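Local coordinates for novel protein similar to vertebrate potassium voltage-gated channel, subfamily H (Eag-related) family (Danio rerio, PDB 3UKN) that probably forms the pore of a tetrameric voltage-gated potassium channel, here represented by its cytoplasmic C-linker and cyclic nucleotide-binding homology domain, at residues D68-L73 with L94-K99; G106-R111 with N159-A164; G125-L130 with T166-Q171. All blocks are in the same frame, centred on the assembly; numbering follows the deposited sequence.

Interaction 1 (D68-L73 with L94-K99); sequences DIAMHL and LSLIIK
Ile69 and Leu96 meet with their side chains at about a right angle, and the touching is done by single branches. Leu96 CD2 comes up against Ile69 CG2 at 3.7 Å. The first torsion of Ile69 (chi1 -65°) sends CG1 anti to the carbonyl carbon and leaves CG2 as the methyl that faces the leucine. The same CD2 is also 4.3 Å from Ala70 CB and 4.2 Å from Leu73 CD1, so one methyl touches three neighbours. A second arm of the contact runs through Ser95. Ala70 CB approaches Ser95 OG at 3.9 Å, while Leu73 CD1 lies 3.6 Å from the Ser95 backbone O. The serine hydroxyl, with chi1 at 74°, is turned back to its own helix and hydrogen-bonds to Arg92 O, which explains how it can be buried beside methyl groups. The contact joins helix 63-71 of the C-linker to helix 88-96, which leads into the first strand of the cyclic nucleotide-binding homology domain. Helix 63-71 also meets the second subunit, where Asp68 forms a salt bridge with Arg37 of that subunit and Ile69 packs on its Met38. Since no hydrogen bond or charge pair spans the two segments, their attachment rests on van der Waals packing of methyl groups against each other and against the Ser95 oxygens, while the Ser95 hydroxyl is satisfied within its own helix.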
loop_
_atom_site.group_PDB
_atom_site.type_symbol
_atom_site.label_atom_id
_atom_site.label_comp_id
_atom_site.label_asym_id
_atom_site.label_seq_id
_atom_site.Cartn_x
_atom_site.Cartn_y
_atom_site.Cartn_z
ATOM N N ASP B 68 4.556 22.722 -8.036
ATOM C CA ASP B 68 3.731 23.688 -7.332
ATOM C C ASP B 68 3.280 23.216 -5.938
ATOM O O ASP B 68 3.285 23.998 -4.984
ATOM C CB ASP B 68 2.560 24.153 -8.203
ATOM C CG ASP B 68 2.986 25.187 -9.243
ATOM O OD1 ASP B 68 4.157 25.633 -9.196
ATOM O OD2 ASP B 68 2.149 25.567 -10.093
ATOM N N ILE B 69 2.901 21.945 -5.810
ATOM C CA ILE B 69 2.610 21.400 -4.486
ATOM C C ILE B 69 3.855 21.400 -3.578
ATOM O O ILE B 69 3.803 21.835 -2.421
ATOM C CB ILE B 69 2.094 19.963 -4.555
ATOM C CG1 ILE B 69 0.734 19.913 -5.265
ATOM C CG2 ILE B 69 2.008 19.390 -3.153
ATOM C CD1 ILE B 69 0.452 18.592 -5.954
ATOM N N ALA B 70 4.967 20.892 -4.091
ATOM C CA ALA B 70 6.167 20.797 -3.257
ATOM C C ALA B 70 6.550 22.145 -2.601
ATOM O O ALA B 70 6.872 22.185 -1.409
ATOM C CB ALA B 70 7.333 20.194 -4.032
ATOM N N MET B 71 6.472 23.240 -3.361
ATOM C CA MET B 71 6.779 24.574 -2.834
ATOM C C MET B 71 6.044 24.920 -1.530
ATOM O O MET B 71 6.546 25.707 -0.724
ATOM C CB MET B 71 6.496 25.660 -3.880
ATOM C CG MET B 71 7.587 25.888 -4.928
ATOM S SD MET B 71 6.945 26.895 -6.284
ATOM C CE MET B 71 7.897 26.289 -7.686
ATOM N N HIS B 72 4.857 24.351 -1.324
ATOM C CA HIS B 72 4.088 24.637 -0.111
ATOM C C HIS B 72 4.424 23.709 1.062
ATOM O O HIS B 72 3.828 23.816 2.143
ATOM C CB HIS B 72 2.585 24.580 -0.393
ATOM C CG HIS B 72 2.085 25.709 -1.228
ATOM N ND1 HIS B 72 2.073 25.670 -2.613
ATOM C CD2 HIS B 72 1.582 26.921 -0.890
ATOM C CE1 HIS B 72 1.590 26.801 -3.080
ATOM N NE2 HIS B 72 1.276 27.580 -2.054
ATOM N N LEU B 73 5.357 22.786 0.854
ATOM C CA LEU B 73 5.716 21.867 1.930
ATOM C C LEU B 73 7.055 22.256 2.512
ATOM O O LEU B 73 7.987 22.589 1.772
ATOM C CB LEU B 73 5.755 20.408 1.445
ATOM C CG LEU B 73 4.501 19.869 0.740
ATOM C CD1 LEU B 73 4.632 18.375 0.354
ATOM C CD2 LEU B 73 3.278 20.093 1.591
ATOM N N LEU B 94 11.242 13.797 -2.727
ATOM C CA LEU B 94 11.178 13.247 -1.384
ATOM C C LEU B 94 10.044 13.831 -0.573
ATOM O O LEU B 94 9.384 13.134 0.202
ATOM C CB LEU B 94 12.502 13.468 -0.634
ATOM C CG LEU B 94 13.681 12.593 -1.062
ATOM C CD1 LEU B 94 14.949 12.910 -0.246
ATOM C CD2 LEU B 94 13.310 11.133 -0.911
ATOM N N SER B 95 9.828 15.121 -0.715
ATOM C CA SER B 95 8.862 15.781 0.152
ATOM C C SER B 95 7.460 15.323 -0.192
ATOM O O SER B 95 6.576 15.347 0.662
ATOM C CB SER B 95 8.948 17.316 0.041
ATOM O OG SER B 95 8.388 17.738 -1.177
ATOM N N LEU B 96 7.260 14.912 -1.442
ATOM C CA LEU B 96 5.942 14.465 -1.886
ATOM C C LEU B 96 5.554 13.032 -1.448
ATOM O O LEU B 96 4.396 12.644 -1.587
ATOM C CB LEU B 96 5.807 14.623 -3.407
ATOM C CG LEU B 96 5.878 16.047 -3.965
ATOM C CD1 LEU B 96 6.060 16.046 -5.481
ATOM C CD2 LEU B 96 4.653 16.858 -3.556
ATOM N N ILE B 97 6.510 12.254 -0.933
ATOM C CA ILE B 97 6.231 10.881 -0.486
ATOM C C ILE B 97 6.377 10.740 1.035
ATOM O O ILE B 97 6.398 9.634 1.570
ATOM C CB ILE B 97 7.131 9.794 -1.194
ATOM C CG1 ILE B 97 8.619 9.969 -0.821
ATOM C CG2 ILE B 97 6.904 9.780 -2.724
ATOM C CD1 ILE B 97 9.559 8.881 -1.385
ATOM N N ILE B 98 6.469 11.867 1.730
ATOM C CA ILE B 98 6.586 11.844 3.183
ATOM C C ILE B 98 5.200 11.743 3.822
ATOM O O ILE B 98 4.285 12.458 3.437
ATOM C CB ILE B 98 7.319 13.120 3.720
ATOM C CG1 ILE B 98 8.787 13.119 3.302
ATOM C CG2 ILE B 98 7.200 13.225 5.229
ATOM C CD1 ILE B 98 9.527 14.322 3.774
ATOM N N LYS B 99 5.056 10.861 4.802
ATOM C CA LYS B 99 3.777 10.627 5.470
ATOM C C LYS B 99 3.928 10.952 6.937
ATOM O O LYS B 99 5.044 11.139 7.427
ATOM C CB LYS B 99 3.388 9.148 5.381
ATOM C CG LYS B 99 3.502 8.539 4.001
ATOM C CD LYS B 99 2.213 8.733 3.246
ATOM C CE LYS B 99 2.269 8.032 1.899
ATOM N NZ LYS B 99 1.003 8.274 1.151
#

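Interaction 2 (G106-R111 with N159-A164); sequences GEFLIR and NANVKA
Leu109 and Ile110 both face Val162, which makes this antiparallel pairing a worked example of the classic beta bulge, set in the beta-roll of the cyclic nucleotide-binding homology domain. Val162 O accepts both bulge amides. Leu109 N reaches it at 2.7 Å, nearly along the C=O axis, and Ile110 N at 3.3 Å, in the carbonyl plane on a lone pair. In return Val162 N donates to Ile110 O at 2.9 Å. On the other side of the bulge Ala164 N donates to Glu107 O at 3.0 Å. The row ends where Gly106 N bonds to Ala164 O at 2.8 Å, from a position 46° out of the carbonyl plane. The polar side chains turn to other partners: Glu107 grips Ala104 N with OE1 and Trp46 NE1 with OE2, and Asn161 OD1 accepts from the backbone N of Gln112. Arg111 NE and NH2 make weak bonds to the backbone carbonyls of Thr45 and Trp46, at the end of helix 32-45 and just beyond it. On one side of the sheet Ile110 and Val162 pack beside each other, joined by Leu109, whose CB and CD2 touch Val162 CG1. The Phe108 ring lies between the Arg111 guanidinium on one face and the aliphatic part of Lys163 on the other. Arg111 NH1 stands 3.3 Å above the plane of the Phe108 ring, over its centre. Lys163 lies alongside the opposite face, bent at chi3 (58°), and makes a CH-pi contact with CG 3.7 Å from the Phe108 centroid. At the ring edge, Asn161 CB lies 3.8 Å from Phe108 CE1, with the amide nearly perpendicular to the ring.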
loop_
_atom_site.group_PDB
_atom_site.type_symbol
_atom_site.label_atom_id
_atom_site.label_comp_id
_atom_site.label_asym_id
_atom_site.label_seq_id
_atom_site.Cartn_x
_atom_site.Cartn_y
_atom_site.Cartn_z
ATOM N N GLY B 106 2.612 3.306 24.444
ATOM C CA GLY B 106 2.679 1.855 24.496
ATOM C C GLY B 106 2.456 1.185 23.150
ATOM O O GLY B 106 2.523 -0.044 23.035
ATOM N N GLU B 107 2.179 1.992 22.131
ATOM C CA GLU B 107 1.970 1.473 20.777
ATOM C C GLU B 107 3.331 1.199 20.128
ATOM O O GLU B 107 4.229 2.041 20.193
ATOM C CB GLU B 107 1.122 2.447 19.932
ATOM C CG GLU B 107 1.073 2.123 18.429
ATOM C CD GLU B 107 0.195 3.102 17.616
ATOM O OE1 GLU B 107 -0.461 3.980 18.229
ATOM O OE2 GLU B 107 0.170 2.992 16.361
ATOM N N PHE B 108 3.491 0.023 19.522
ATOM C CA PHE B 108 4.771 -0.344 18.897
ATOM C C PHE B 108 4.965 0.358 17.556
ATOM O O PHE B 108 4.152 0.190 16.641
ATOM C CB PHE B 108 4.869 -1.865 18.677
ATOM C CG PHE B 108 5.179 -2.644 19.921
ATOM C CD1 PHE B 108 6.483 -3.054 20.194
ATOM C CD2 PHE B 108 4.167 -2.975 20.817
ATOM C CE1 PHE B 108 6.774 -3.769 21.343
ATOM C CE2 PHE B 108 4.454 -3.694 21.980
ATOM C CZ PHE B 108 5.762 -4.094 22.238
ATOM N N LEU B 109 6.036 1.134 17.429
ATOM C CA LEU B 109 6.401 1.695 16.129
ATOM C C LEU B 109 7.032 0.587 15.310
ATOM O O LEU B 109 6.718 0.412 14.135
ATOM C CB LEU B 109 7.378 2.854 16.303
ATOM C CG LEU B 109 7.951 3.424 15.010
ATOM C CD1 LEU B 109 6.800 3.895 14.157
ATOM C CD2 LEU B 109 8.898 4.568 15.313
ATOM N N ILE B 110 7.890 -0.190 15.975
ATOM C CA ILE B 110 8.650 -1.278 15.363
ATOM C C ILE B 110 8.758 -2.451 16.336
ATOM O O ILE B 110 8.984 -2.253 17.524
ATOM C CB ILE B 110 10.064 -0.791 15.019
ATOM C CG1 ILE B 110 10.038 -0.058 13.681
ATOM C CG2 ILE B 110 11.054 -1.950 14.991
ATOM C CD1 ILE B 110 10.999 1.084 13.595
ATOM N N ARG B 111 8.579 -3.672 15.839
ATOM C CA ARG B 111 8.748 -4.856 16.681
ATOM C C ARG B 111 10.046 -5.542 16.309
ATOM O O ARG B 111 10.340 -5.747 15.127
ATOM C CB ARG B 111 7.588 -5.834 16.515
ATOM C CG ARG B 111 6.296 -5.419 17.198
ATOM C CD ARG B 111 5.229 -6.528 17.119
ATOM N NE ARG B 111 3.923 -6.049 17.570
ATOM C CZ ARG B 111 3.555 -5.944 18.848
ATOM N NH1 ARG B 111 4.382 -6.300 19.825
ATOM N NH2 ARG B 111 2.354 -5.484 19.154
ATOM N N ASN B 159 16.609 -4.931 15.189
ATOM C CA ASN B 159 17.291 -5.502 16.340
ATOM C C ASN B 159 16.690 -5.074 17.678
ATOM O O ASN B 159 17.178 -5.473 18.738
ATOM C CB ASN B 159 18.759 -5.093 16.301
ATOM C CG ASN B 159 18.936 -3.594 16.432
ATOM O OD1 ASN B 159 18.127 -2.918 17.076
ATOM N ND2 ASN B 159 19.971 -3.061 15.801
ATOM N N ALA B 160 15.650 -4.250 17.635
ATOM C CA ALA B 160 15.002 -3.806 18.865
ATOM C C ALA B 160 13.542 -3.420 18.635
ATOM O O ALA B 160 13.128 -3.167 17.505
ATOM C CB ALA B 160 15.771 -2.647 19.474
ATOM N N ASN B 161 12.756 -3.399 19.706
ATOM C CA ASN B 161 11.422 -2.823 19.650
ATOM C C ASN B 161 11.530 -1.308 19.846
ATOM O O ASN B 161 12.410 -0.837 20.593
ATOM C CB ASN B 161 10.520 -3.405 20.755
ATOM C CG ASN B 161 10.541 -4.922 20.802
ATOM O OD1 ASN B 161 10.081 -5.587 19.876
ATOM N ND2 ASN B 161 11.058 -5.477 21.893
ATOM N N VAL B 162 10.663 -0.547 19.183
ATOM C CA VAL B 162 10.515 0.872 19.502
ATOM C C VAL B 162 9.070 1.145 19.861
ATOM O O VAL B 162 8.172 0.946 19.039
ATOM C CB VAL B 162 10.876 1.833 18.335
ATOM C CG1 VAL B 162 10.644 3.275 18.792
ATOM C CG2 VAL B 162 12.319 1.647 17.859
ATOM N N LYS B 163 8.851 1.621 21.080
ATOM C CA LYS B 163 7.506 1.821 21.602
ATOM C C LYS B 163 7.299 3.287 21.975
ATOM O O LYS B 163 8.167 3.891 22.593
ATOM C CB LYS B 163 7.315 0.968 22.854
ATOM C CG LYS B 163 7.227 -0.535 22.616
ATOM C CD LYS B 163 7.097 -1.289 23.935
ATOM C CE LYS B 163 5.870 -0.830 24.726
ATOM N NZ LYS B 163 5.691 -1.600 25.990
ATOM N N ALA B 164 6.161 3.861 21.603
ATOM C CA ALA B 164 5.829 5.207 22.046
ATOM C C ALA B 164 5.726 5.200 23.556
ATOM O O ALA B 164 5.261 4.227 24.149
ATOM C CB ALA B 164 4.511 5.668 21.430
#

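Interaction 3 (G125-L130 with T166-Q171); sequences GSMEVL and TYCDLQ
Met127 reaches from strand 127-131 toward Cys168 and Leu170 of strand 168-174, bridging the two sheets of the beta-roll. Its CB stays near its own sheet, packing against the neighbouring strand 161-164. From there CG passes Cys168 SG at 3.7 Å. The next atom, SD, meets Leu170 CD2 at 4.0 Å, the two side chains extending tip to tip. A bend at the last torsion (chi3 81°) then swings CE back to Cys168, leaving the methyl 4.0 Å from SG, so the cysteine sulfur is touched by both the root and the end of the thioether. The same SG lies 3.1 Å from Ser126 O. Beside this apolar meeting, Ser126 N donates to Thr166 OG1 at 3.1 Å, and that hydroxyl in turn donates to Tyr167 O at 3.0 Å, from well above the carbonyl plane. The threonine oxygen thus serves as acceptor and donor at once, which should fix its rotation. A weak bond from Thr166 N to Ser126 O completes the pairing. Gly125, with a positive phi of 96°, brings its CA to 3.4 Å from Tyr167 O, a close backbone approach at the bend where the chain passes between the sheets. The chemistry divides accordingly: Met127 and its neighbours pack by nondirectional contacts, whereas the Ser126 N to Thr166 OG1 bond, with the weak one beside it, helps to fix the two backbones at the more exposed end.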
loop_
_atom_site.group_PDB
_atom_site.type_symbol
_atom_site.label_atom_id
_atom_site.label_comp_id
_atom_site.label_asym_id
_atom_site.label_seq_id
_atom_site.Cartn_x
_atom_site.Cartn_y
_atom_site.Cartn_z
ATOM N N GLY B 125 6.691 14.109 20.917
ATOM C CA GLY B 125 6.473 12.934 21.725
ATOM C C GLY B 125 7.769 12.264 22.108
ATOM O O GLY B 125 8.853 12.672 21.679
ATOM N N SER B 126 7.655 11.226 22.924
ATOM C CA SER B 126 8.817 10.466 23.329
ATOM C C SER B 126 8.592 8.984 23.079
ATOM O O SER B 126 7.453 8.521 23.032
ATOM C CB SER B 126 9.128 10.718 24.796
ATOM O OG SER B 126 9.252 12.109 25.029
ATOM N N MET B 127 9.686 8.250 22.904
ATOM C CA MET B 127 9.614 6.823 22.637
ATOM C C MET B 127 10.804 6.151 23.266
ATOM O O MET B 127 11.849 6.774 23.466
ATOM C CB MET B 127 9.667 6.560 21.137
ATOM C CG MET B 127 9.034 7.645 20.301
ATOM S SD MET B 127 8.873 7.083 18.616
ATOM C CE MET B 127 7.389 6.097 18.756
ATOM N N GLU B 128 10.655 4.870 23.562
ATOM C CA GLU B 128 11.760 4.097 24.110
ATOM C C GLU B 128 12.233 3.068 23.086
ATOM O O GLU B 128 11.419 2.517 22.342
ATOM C CB GLU B 128 11.315 3.403 25.401
ATOM C CG GLU B 128 10.074 2.534 25.232
ATOM C CD GLU B 128 9.588 1.917 26.540
ATOM O OE1 GLU B 128 10.307 2.007 27.559
ATOM O OE2 GLU B 128 8.478 1.340 26.545
ATOM N N VAL B 129 13.544 2.836 23.020
ATOM C CA VAL B 129 14.066 1.648 22.336
ATOM C C VAL B 129 14.204 0.534 23.383
ATOM O O VAL B 129 14.770 0.749 24.452
ATOM C CB VAL B 129 15.424 1.900 21.658
ATOM C CG1 VAL B 129 15.879 0.665 20.884
ATOM C CG2 VAL B 129 15.353 3.103 20.722
ATOM N N LEU B 130 13.647 -0.637 23.081
ATOM C CA LEU B 130 13.661 -1.790 23.983
ATOM C C LEU B 130 14.235 -2.983 23.253
ATOM O O LEU B 130 13.653 -3.448 22.277
ATOM C CB LEU B 130 12.239 -2.175 24.410
ATOM C CG LEU B 130 11.344 -1.221 25.197
ATOM C CD1 LEU B 130 10.093 -1.953 25.604
ATOM C CD2 LEU B 130 12.053 -0.715 26.430
ATOM N N THR B 166 4.818 8.436 25.088
ATOM C CA THR B 166 3.711 9.378 25.139
ATOM C C THR B 166 3.036 9.377 23.770
ATOM O O THR B 166 3.441 8.632 22.860
ATOM C CB THR B 166 4.198 10.809 25.484
ATOM O OG1 THR B 166 4.868 11.388 24.354
ATOM C CG2 THR B 166 5.161 10.777 26.673
ATOM N N TYR B 167 1.990 10.184 23.632
ATOM C CA TYR B 167 1.440 10.490 22.324
ATOM C C TYR B 167 2.545 11.068 21.468
ATOM O O TYR B 167 3.247 11.989 21.900
ATOM C CB TYR B 167 0.260 11.452 22.447
ATOM C CG TYR B 167 -0.952 10.747 22.991
ATOM C CD1 TYR B 167 -1.715 9.937 22.163
ATOM C CD2 TYR B 167 -1.303 10.837 24.330
ATOM C CE1 TYR B 167 -2.814 9.256 22.635
ATOM C CE2 TYR B 167 -2.409 10.147 24.824
ATOM C CZ TYR B 167 -3.163 9.358 23.962
ATOM O OH TYR B 167 -4.263 8.657 24.400
ATOM N N CYS B 168 2.711 10.496 20.273
ATOM C CA CYS B 168 3.782 10.875 19.347
ATOM C C CYS B 168 3.267 11.287 17.976
ATOM O O CYS B 168 2.281 10.753 17.470
ATOM C CB CYS B 168 4.753 9.713 19.138
ATOM S SG CYS B 168 5.737 9.280 20.556
ATOM N N ASP B 169 3.973 12.232 17.374
ATOM C CA ASP B 169 3.702 12.644 16.010
ATOM C C ASP B 169 4.920 12.321 15.145
ATOM O O ASP B 169 5.989 12.917 15.303
ATOM C CB ASP B 169 3.390 14.134 15.968
ATOM C CG ASP B 169 2.851 14.576 14.633
ATOM O OD1 ASP B 169 3.215 13.964 13.606
ATOM O OD2 ASP B 169 2.065 15.545 14.611
ATOM N N LEU B 170 4.751 11.372 14.232
ATOM C CA LEU B 170 5.849 10.858 13.441
ATOM C C LEU B 170 5.726 11.202 11.963
ATOM O O LEU B 170 4.626 11.293 11.432
ATOM C CB LEU B 170 5.897 9.341 13.591
ATOM C CG LEU B 170 6.046 8.835 15.023
ATOM C CD1 LEU B 170 5.745 7.338 15.082
ATOM C CD2 LEU B 170 7.447 9.112 15.512
ATOM N N GLN B 171 6.866 11.403 11.312
ATOM C CA GLN B 171 6.932 11.470 9.861
ATOM C C GLN B 171 7.781 10.315 9.390
ATOM O O GLN B 171 8.570 9.768 10.159
ATOM C CB GLN B 171 7.577 12.772 9.387
ATOM C CG GLN B 171 6.755 13.989 9.655
ATOM C CD GLN B 171 7.373 15.249 9.097
ATOM O OE1 GLN B 171 8.443 15.223 8.478
ATOM N NE2 GLN B 171 6.701 16.368 9.318
#

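Interactions 2 and 3 are neighbours, their centres about 9 Å apart, and share a sheet: strand 161-164 lies between strands 108-110 and 127-131, with Asn161 N 2.7 Å from Leu130 O and Lys163 O 2.8 Å from Glu128 N. Interaction 1 lies apart, about 27 Å from interaction 2 and 23 Å from interaction 3 between centres, yet it touches the latter where Lys99 O approaches Gln171 CB at 3.6 Å. The segment 94-99 thus also packs on strand 168-174. In KCNH channels the C-terminal strand occupies the cyclic nucleotide pocket, consistent here with Ile110 touching Leu204 and Asn159 bonding to Tyr202 OH, so that interaction 2 borders that strand.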